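Local coordinates for outer membrane protein Omp121 (Bacteroides thetaiotaomicron, PDB 5FQ8) that probably imports peptide substrates across the outer membrane as a TonB-dependent transporter that works together with lipoproteins on the cell surface, at residues M241-N244 with I245-F248; S300-G304 with A305-S309; G532-K535 with N536-Y539; R832-D835 with I836-T840. All coordinates share one frame; numbering follows the deposited sequence.

Contact 1: M241-N244 with I245-F248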
# COMPACT_ATOMS: atom_id res chain seq x y z
N MET B 241 -45.34 -3.90 -5.50
CA MET B 241 -44.82 -2.90 -6.43
C MET B 241 -44.03 -3.64 -7.50
O MET B 241 -42.80 -3.67 -7.47
CB MET B 241 -43.95 -1.88 -5.71
CG MET B 241 -44.69 -1.13 -4.66
SD MET B 241 -44.12 0.54 -4.69
CE MET B 241 -45.00 1.29 -3.35
N PRO B 242 -44.72 -4.22 -8.48
CA PRO B 242 -44.06 -5.17 -9.38
C PRO B 242 -42.96 -4.56 -10.21
O PRO B 242 -42.07 -5.28 -10.66
CB PRO B 242 -45.21 -5.66 -10.26
CG PRO B 242 -46.43 -5.37 -9.50
CD PRO B 242 -46.16 -4.12 -8.76
N ASP B 243 -43.00 -3.26 -10.44
CA ASP B 243 -42.02 -2.59 -11.27
C ASP B 243 -40.84 -2.05 -10.49
O ASP B 243 -40.03 -1.31 -11.05
CB ASP B 243 -42.68 -1.46 -12.05
CG ASP B 243 -42.99 -1.83 -13.46
OD1 ASP B 243 -43.04 -3.05 -13.73
OD2 ASP B 243 -43.18 -0.91 -14.30
N ASN B 244 -40.70 -2.40 -9.22
CA ASN B 244 -39.78 -1.64 -8.38
C ASN B 244 -38.34 -1.83 -8.81
O ASN B 244 -37.60 -0.85 -8.96
CB ASN B 244 -39.98 -2.01 -6.91
CG ASN B 244 -39.75 -3.45 -6.64
OD1 ASN B 244 -39.54 -4.23 -7.56
ND2 ASN B 244 -39.79 -3.83 -5.38
N ILE B 245 -37.92 -3.06 -9.07
CA ILE B 245 -36.57 -3.26 -9.55
C ILE B 245 -36.42 -2.74 -10.97
O ILE B 245 -35.39 -2.15 -11.32
CB ILE B 245 -36.18 -4.74 -9.44
CG1 ILE B 245 -36.11 -5.11 -7.97
CG2 ILE B 245 -34.87 -5.01 -10.14
CD1 ILE B 245 -35.66 -6.49 -7.72
N LYS B 246 -37.44 -2.92 -11.81
CA LYS B 246 -37.36 -2.45 -13.19
C LYS B 246 -37.22 -0.94 -13.24
O LYS B 246 -36.48 -0.40 -14.07
CB LYS B 246 -38.60 -2.89 -13.97
CG LYS B 246 -38.54 -2.64 -15.49
CD LYS B 246 -39.91 -2.58 -16.12
CE LYS B 246 -39.85 -2.48 -17.64
NZ LYS B 246 -38.97 -1.35 -18.08
N ASP B 247 -37.93 -0.23 -12.36
CA ASP B 247 -37.88 1.22 -12.35
C ASP B 247 -36.56 1.76 -11.82
O ASP B 247 -36.31 2.96 -11.94
CB ASP B 247 -39.01 1.77 -11.49
CG ASP B 247 -40.33 1.65 -12.16
OD1 ASP B 247 -40.37 1.05 -13.24
OD2 ASP B 247 -41.33 2.15 -11.60
N PHE B 248 -35.72 0.92 -11.24
CA PHE B 248 -34.49 1.41 -10.64
C PHE B 248 -33.50 1.82 -11.71
O PHE B 248 -32.63 2.67 -11.48
CB PHE B 248 -33.90 0.34 -9.72
CG PHE B 248 -32.46 0.55 -9.38
CD1 PHE B 248 -32.08 1.52 -8.49
CD2 PHE B 248 -31.48 -0.25 -9.95
CE1 PHE B 248 -30.76 1.70 -8.19
CE2 PHE B 248 -30.17 -0.08 -9.64
CZ PHE B 248 -29.80 0.90 -8.76
O HOH W 1 -39.80 -5.22 -11.76
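The backbone N of Asp247 donates to the carbonyl O of Asp243 over 2.7 Å, with an N-H...O angle of 155°, and this bond spans the same four residues as one in an alpha-helix. The two aspartate side chains meet beside it, Asp243 OD2 lying 3.6 Å from Asp247 OD1 with the carboxylate planes turned 74° against each other. Their like charges would probably repel, but Asp247 OD2 is held by Ser4 N and Thr5 OG1 of the chain of BT_2262, a lipoprotein. Lys246 runs alongside Asp243, its CD 4.0 Å from Asp243 OD1. Its amine makes no salt bridge there, as Lys246 NZ stays 5.7 Å from Asp243 OD2, and could ease the local negative charge only from a distance. Met241 to Asn244 form a type I beta turn, closed by Asn244 N to Met241 O at 3.0 Å and followed by residues with helical backbone angles, in the loop between strands 232-237 and 252-264. At the junction Asn244 CG sits between its own backbone N and carbonyl carbon (chi1 60°), which turns the amide toward the following N-H: Asn244 OD1 takes a weak bond from Ile245 N and lies 3.6 Å from Ile245 CG1. Both ends of that amide are fixed from outside, OD1 by Arg339 NH1 and ND2 by Ile341 O. A water donates to Pro242 O and accepts from Lys246 N, bridging the two segments. The Phe248 side chain leads away from 241-244, meets Tyr369 edge-to-face and packs near Ile283, a residue of a calcium site.

Contact 2: S300-G304 with A305-S309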
# COMPACT_ATOMS: atom_id res chain seq x y z
N SER B 300 2.44 3.48 -46.42
CA SER B 300 3.30 2.62 -47.21
C SER B 300 3.83 3.44 -48.37
O SER B 300 3.11 4.27 -48.92
CB SER B 300 2.51 1.41 -47.70
OG SER B 300 3.37 0.41 -48.19
N HIS B 301 5.10 3.26 -48.70
CA HIS B 301 5.72 3.95 -49.81
C HIS B 301 6.60 2.96 -50.55
O HIS B 301 7.34 2.21 -49.92
CB HIS B 301 6.55 5.15 -49.35
CG HIS B 301 7.06 6.02 -50.47
ND1 HIS B 301 6.44 7.19 -50.83
CD2 HIS B 301 8.12 5.88 -51.29
CE1 HIS B 301 7.10 7.75 -51.83
NE2 HIS B 301 8.13 6.97 -52.13
N LYS B 302 6.50 2.95 -51.87
CA LYS B 302 7.27 2.05 -52.71
C LYS B 302 8.24 2.87 -53.54
O LYS B 302 7.88 3.91 -54.08
CB LYS B 302 6.36 1.21 -53.60
CG LYS B 302 7.07 0.07 -54.32
CD LYS B 302 6.09 -0.91 -54.93
CE LYS B 302 6.82 -2.11 -55.53
NZ LYS B 302 5.90 -3.20 -56.00
N ALA B 303 9.49 2.42 -53.58
CA ALA B 303 10.53 3.09 -54.35
C ALA B 303 11.35 1.97 -54.97
O ALA B 303 12.32 1.49 -54.38
CB ALA B 303 11.36 4.01 -53.49
N GLY B 304 10.95 1.53 -56.14
CA GLY B 304 11.69 0.49 -56.80
C GLY B 304 11.27 -0.87 -56.31
O GLY B 304 10.08 -1.13 -56.15
N ALA B 305 12.24 -1.74 -56.05
CA ALA B 305 11.93 -3.03 -55.47
C ALA B 305 11.64 -2.94 -53.98
O ALA B 305 11.11 -3.89 -53.42
CB ALA B 305 13.08 -4.00 -55.72
N LEU B 306 11.98 -1.83 -53.34
CA LEU B 306 11.84 -1.71 -51.90
C LEU B 306 10.48 -1.14 -51.54
O LEU B 306 9.99 -0.22 -52.20
CB LEU B 306 12.93 -0.81 -51.32
CG LEU B 306 12.98 -0.73 -49.79
CD1 LEU B 306 14.34 -1.15 -49.34
CD2 LEU B 306 12.66 0.67 -49.29
N THR B 307 9.89 -1.68 -50.49
CA THR B 307 8.66 -1.15 -49.93
C THR B 307 8.82 -1.07 -48.42
O THR B 307 9.13 -2.07 -47.78
CB THR B 307 7.45 -2.01 -50.29
OG1 THR B 307 7.57 -2.42 -51.65
CG2 THR B 307 6.19 -1.23 -50.12
N PHE B 308 8.63 0.12 -47.86
CA PHE B 308 8.66 0.31 -46.43
C PHE B 308 7.31 0.87 -45.99
O PHE B 308 6.85 1.88 -46.53
CB PHE B 308 9.82 1.21 -45.99
CG PHE B 308 9.74 2.62 -46.49
CD1 PHE B 308 10.29 2.97 -47.71
CD2 PHE B 308 9.14 3.59 -45.72
CE1 PHE B 308 10.23 4.27 -48.16
CE2 PHE B 308 9.06 4.88 -46.15
CZ PHE B 308 9.61 5.23 -47.38
N SER B 309 6.68 0.20 -45.06
CA SER B 309 5.39 0.63 -44.54
C SER B 309 5.45 0.65 -43.02
O SER B 309 6.34 0.06 -42.41
CB SER B 309 4.28 -0.28 -45.01
OG SER B 309 4.58 -1.61 -44.65
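His301 and Phe308 lie side by side and point the same way, their ring planes 27° apart but slid so far that the centroids are 5.7 Å from each other and overlap is slight. The closer touch is between the Phe308 rim and the histidine stem, Phe308 CZ to His301 CB at 3.6 Å. Phe308 reaches it because its CG sits between the backbone N and carbonyl carbon (chi1 65°), which turns the ring back toward the neighbouring strand and brings one face over His301 O. The same two residues are a hydrogen-bonded antiparallel pair, with His301 N to Phe308 O at 3.1 Å and Phe308 N to His301 O at 3.2 Å. Ser300, Lys302, Thr307 and Ser309 occupy the other face of the hairpin. There the extended Lys302 slants across Thr307, its CG 3.7 Å from Thr307 OG1, while Ser300 OG rests 3.4 Å from Ser309 CB. A type II' beta turn from Ala303 to Leu306 closes the hairpin, with Ala303 N bonded to Leu306 O at 3.0 Å. Gly304 takes its first corner with positive phi (85°), a conformation open to a residue without a side chain. Such tight turns join barrel strands at the periplasmic end of TonB-dependent transporters. His301, Ala303, Leu306 and Phe308 pack against a second copy of this protein. Across the two segments the hydrogen bonds are all between backbone atoms; the side chains add carbon contacts and a loose ring pair, so cohesion here depends little on their polar ends.

Contact 3: G532-K535 with N536-Y539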
# COMPACT_ATOMS: atom_id res chain seq x y z
N GLY B 532 2.63 -25.92 -53.15
CA GLY B 532 2.63 -26.53 -54.48
C GLY B 532 1.27 -26.35 -55.14
O GLY B 532 0.23 -26.47 -54.49
N SER B 533 1.29 -26.09 -56.44
CA SER B 533 0.09 -25.73 -57.18
C SER B 533 0.13 -26.28 -58.60
O SER B 533 1.14 -26.15 -59.29
CB SER B 533 -0.06 -24.21 -57.21
OG SER B 533 -1.05 -23.80 -58.13
N TRP B 534 -0.97 -26.92 -59.03
CA TRP B 534 -1.11 -27.44 -60.39
C TRP B 534 -2.38 -26.89 -61.03
O TRP B 534 -3.48 -27.35 -60.72
CB TRP B 534 -1.13 -28.97 -60.40
CG TRP B 534 -0.98 -29.60 -61.77
CD1 TRP B 534 0.18 -29.95 -62.39
CD2 TRP B 534 -2.04 -29.94 -62.69
NE1 TRP B 534 -0.08 -30.49 -63.62
CE2 TRP B 534 -1.43 -30.49 -63.84
CE3 TRP B 534 -3.43 -29.83 -62.65
CZ2 TRP B 534 -2.17 -30.93 -64.93
CZ3 TRP B 534 -4.16 -30.27 -63.74
CH2 TRP B 534 -3.52 -30.82 -64.86
N LYS B 535 -2.22 -25.91 -61.92
CA LYS B 535 -3.29 -25.46 -62.81
C LYS B 535 -4.52 -25.00 -62.03
O LYS B 535 -5.65 -25.25 -62.45
CB LYS B 535 -3.69 -26.55 -63.81
CG LYS B 535 -2.65 -26.83 -64.88
CD LYS B 535 -3.21 -27.67 -66.02
CE LYS B 535 -2.11 -28.20 -66.92
NZ LYS B 535 -2.57 -29.36 -67.74
N ASN B 536 -4.30 -24.36 -60.89
CA ASN B 536 -5.39 -23.78 -60.10
C ASN B 536 -6.48 -24.80 -59.79
O ASN B 536 -7.66 -24.45 -59.65
CB ASN B 536 -5.98 -22.56 -60.82
CG ASN B 536 -4.94 -21.46 -61.02
OD1 ASN B 536 -4.10 -21.22 -60.15
ND2 ASN B 536 -5.00 -20.80 -62.17
N MET B 537 -6.09 -26.06 -59.67
CA MET B 537 -7.00 -27.17 -59.43
C MET B 537 -6.54 -27.97 -58.22
O MET B 537 -7.36 -28.34 -57.37
CB MET B 537 -7.07 -28.04 -60.68
CG MET B 537 -7.92 -29.31 -60.62
SD MET B 537 -7.81 -30.23 -62.18
CE MET B 537 -9.07 -31.47 -61.98
N LEU B 538 -5.25 -28.24 -58.15
CA LEU B 538 -4.62 -28.95 -57.04
C LEU B 538 -3.69 -28.00 -56.31
O LEU B 538 -2.70 -27.53 -56.87
CB LEU B 538 -3.83 -30.16 -57.54
CG LEU B 538 -4.60 -31.44 -57.82
CD1 LEU B 538 -3.72 -32.39 -58.58
CD2 LEU B 538 -5.04 -32.06 -56.52
N TYR B 539 -4.00 -27.74 -55.05
CA TYR B 539 -3.17 -26.91 -54.20
C TYR B 539 -2.67 -27.76 -53.04
O TYR B 539 -3.44 -28.52 -52.45
CB TYR B 539 -3.96 -25.72 -53.69
CG TYR B 539 -4.28 -24.69 -54.74
CD1 TYR B 539 -3.30 -23.85 -55.23
CD2 TYR B 539 -5.58 -24.53 -55.20
CE1 TYR B 539 -3.59 -22.88 -56.16
CE2 TYR B 539 -5.88 -23.57 -56.13
CZ TYR B 539 -4.89 -22.75 -56.61
OH TYR B 539 -5.20 -21.80 -57.55
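Trp534 and Met537 both swing CG anti to the backbone N (chi1 -168° and 177°), and with the methionine chain fully extended the two run side by side. The sulfur arrives at the rim of the indole, Met537 SD being 4.0 Å from Trp534 CZ3. It lies 5.3 Å from the centroid of the six-membered ring and 81° off the ring normal, a Met-aromatic contact made at the edge. One face of the indole carries Lys535 CG, which stands 3.7 Å above the plane toward the rim, and Phe472 meets the ring edge-to-face. Behind these side chains the hairpin of strands 513-534 and 538-549 turns through Lys535 and Asn536, both with left-handed helical backbone angles. It closes in a classic beta bulge, Met537 and Leu538 together facing Trp534. Trp534 O therefore accepts two N-H groups from the same face of its carbonyl plane, Met537 N at 3.1 Å and Leu538 N at 3.2 Å. The return bond, Trp534 N to Leu538 O, is 2.8 Å long. On the other face of the hairpin Ser533 and Tyr539 form a non-hydrogen-bonded pair, in which Ser533 OG approaches the phenol ring obliquely, 3.3 Å from Tyr539 CE1. The ring extends along the hairpin toward the turn, where Tyr539 OH gives a weak bond to Asn536 OD1. Neighbouring strand 558-569 receives Met537 and Leu538 on Phe568 and Tyr539 on Ile569, while Tyr539 also touches Ala39.

Contact 4: R832-D835 with I836-T840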
# COMPACT_ATOMS: atom_id res chain seq x y z
N ARG B 832 -26.07 -17.20 -9.47
CA ARG B 832 -26.36 -16.60 -8.17
C ARG B 832 -27.60 -15.73 -8.21
O ARG B 832 -28.16 -15.40 -7.16
CB ARG B 832 -25.16 -15.80 -7.65
CG ARG B 832 -25.17 -15.51 -6.14
CD ARG B 832 -24.27 -14.38 -5.71
NE ARG B 832 -24.32 -14.17 -4.26
CZ ARG B 832 -25.08 -13.27 -3.66
NH1 ARG B 832 -25.82 -12.45 -4.36
NH2 ARG B 832 -25.10 -13.18 -2.35
N THR B 833 -28.06 -15.35 -9.41
CA THR B 833 -29.28 -14.56 -9.51
C THR B 833 -30.50 -15.38 -9.17
O THR B 833 -31.45 -14.88 -8.55
CB THR B 833 -29.40 -13.99 -10.91
OG1 THR B 833 -28.19 -13.34 -11.28
CG2 THR B 833 -30.51 -12.99 -10.96
N LYS B 834 -30.51 -16.65 -9.55
CA LYS B 834 -31.54 -17.55 -9.06
C LYS B 834 -31.33 -17.85 -7.59
O LYS B 834 -32.29 -17.87 -6.81
CB LYS B 834 -31.54 -18.83 -9.89
CG LYS B 834 -32.69 -19.76 -9.62
CD LYS B 834 -32.44 -21.13 -10.22
CE LYS B 834 -33.63 -22.03 -10.01
NZ LYS B 834 -33.40 -23.36 -10.62
N ASP B 835 -30.08 -18.04 -7.18
CA ASP B 835 -29.76 -18.30 -5.78
C ASP B 835 -30.36 -17.24 -4.87
O ASP B 835 -31.09 -17.55 -3.92
CB ASP B 835 -28.25 -18.36 -5.61
CG ASP B 835 -27.82 -19.32 -4.54
OD1 ASP B 835 -28.59 -19.53 -3.58
OD2 ASP B 835 -26.71 -19.86 -4.66
N ILE B 836 -30.04 -15.97 -5.12
CA ILE B 836 -30.44 -14.92 -4.21
C ILE B 836 -31.94 -14.72 -4.24
O ILE B 836 -32.54 -14.29 -3.25
CB ILE B 836 -29.69 -13.62 -4.53
CG1 ILE B 836 -29.95 -12.59 -3.45
CG2 ILE B 836 -30.13 -13.08 -5.84
CD1 ILE B 836 -29.55 -13.07 -2.11
N ASN B 837 -32.58 -15.04 -5.36
CA ASN B 837 -34.00 -14.79 -5.49
C ASN B 837 -34.83 -15.92 -4.94
O ASN B 837 -35.96 -15.70 -4.49
CB ASN B 837 -34.36 -14.53 -6.95
CG ASN B 837 -33.96 -13.17 -7.37
OD1 ASN B 837 -34.60 -12.18 -7.04
ND2 ASN B 837 -32.87 -13.10 -8.09
N TYR B 838 -34.31 -17.14 -4.98
CA TYR B 838 -34.88 -18.19 -4.15
C TYR B 838 -34.75 -17.84 -2.67
O TYR B 838 -35.75 -17.76 -1.95
CB TYR B 838 -34.22 -19.52 -4.48
CG TYR B 838 -34.94 -20.27 -5.58
CD1 TYR B 838 -35.36 -19.62 -6.74
CD2 TYR B 838 -35.21 -21.62 -5.45
CE1 TYR B 838 -36.02 -20.30 -7.73
CE2 TYR B 838 -35.85 -22.30 -6.43
CZ TYR B 838 -36.26 -21.64 -7.57
OH TYR B 838 -36.92 -22.33 -8.55
N PHE B 839 -33.52 -17.59 -2.21
CA PHE B 839 -33.30 -17.34 -0.78
C PHE B 839 -34.14 -16.18 -0.27
O PHE B 839 -34.67 -16.23 0.84
CB PHE B 839 -31.82 -17.05 -0.51
CG PHE B 839 -31.57 -16.44 0.84
CD1 PHE B 839 -31.53 -17.24 1.98
CD2 PHE B 839 -31.38 -15.09 0.99
CE1 PHE B 839 -31.30 -16.69 3.21
CE2 PHE B 839 -31.16 -14.54 2.22
CZ PHE B 839 -31.11 -15.34 3.34
N THR B 840 -34.26 -15.14 -1.06
CA THR B 840 -34.92 -13.94 -0.58
C THR B 840 -36.43 -13.99 -0.73
O THR B 840 -37.09 -13.03 -0.31
CB THR B 840 -34.36 -12.75 -1.32
OG1 THR B 840 -34.67 -11.57 -0.60
CG2 THR B 840 -34.96 -12.67 -2.66
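The phenol ring of Tyr838 has the extended chain of Lys834 over one side, both side chains pointing the same way. The lysine methylenes are offset to the CD1, CE1 and CZ rim: Lys834 CE is 3.6 Å from Tyr838 CZ, and Lys834 CG is 3.9 Å from Tyr838 CE1, while the amine passes on to Cys897 O. One turn apart, Arg832 and Ile836 cross, guanidinium NH1 4.0 Å from Ile836 CB and the same NH1 hydrogen-bonded to Asn332 OD1. The amide of Asn837 folds back alongside Thr833, CG beside its own backbone N (chi1 -76°); ND2 is modelled very close to Thr833 O, so that bond is doubtful in its details. Asp835 turns its carboxylate elsewhere, OD2 accepting from Tyr830 OH. Tyr335, of helix 330-335, packs on Thr833, Ile836 and Asn837. Beneath the side chains run backbone bonds four residues apart, Ile836 N to Arg832 O at 2.8 Å, Tyr838 N to Lys834 O at 2.8 Å and Phe839 N to Asp835 O at 3.0 Å. Phe839 also meets Trp202. This is a short alpha-helix, 832-839, following strand 828-831, with Phe839, near its C-terminal end, against the backbone of the bound peptide.

How the contacts relate
The four contacts fall into two groups at opposite sides of the chain's centre. Contacts 1 and 4 lie about 17 Å apart between centres, with nearest atoms about 6 Å from each other. Helix 330-335 connects them, taking Phe248 on Met330 and Leu334 and Tyr335 against the 832-840 helix. Contact 1 touches the BT_2262 lipoprotein and has the side chain of Phe248 about 9 Å from a calcium ion, whereas contact 4 reaches the bound peptide. Contacts 2 and 3 are hairpin turns of the barrel wall, centres about 30 Å apart, and both lie away from the annotated sites. Their centres are 61 to 65 Å from those of contacts 1 and 4.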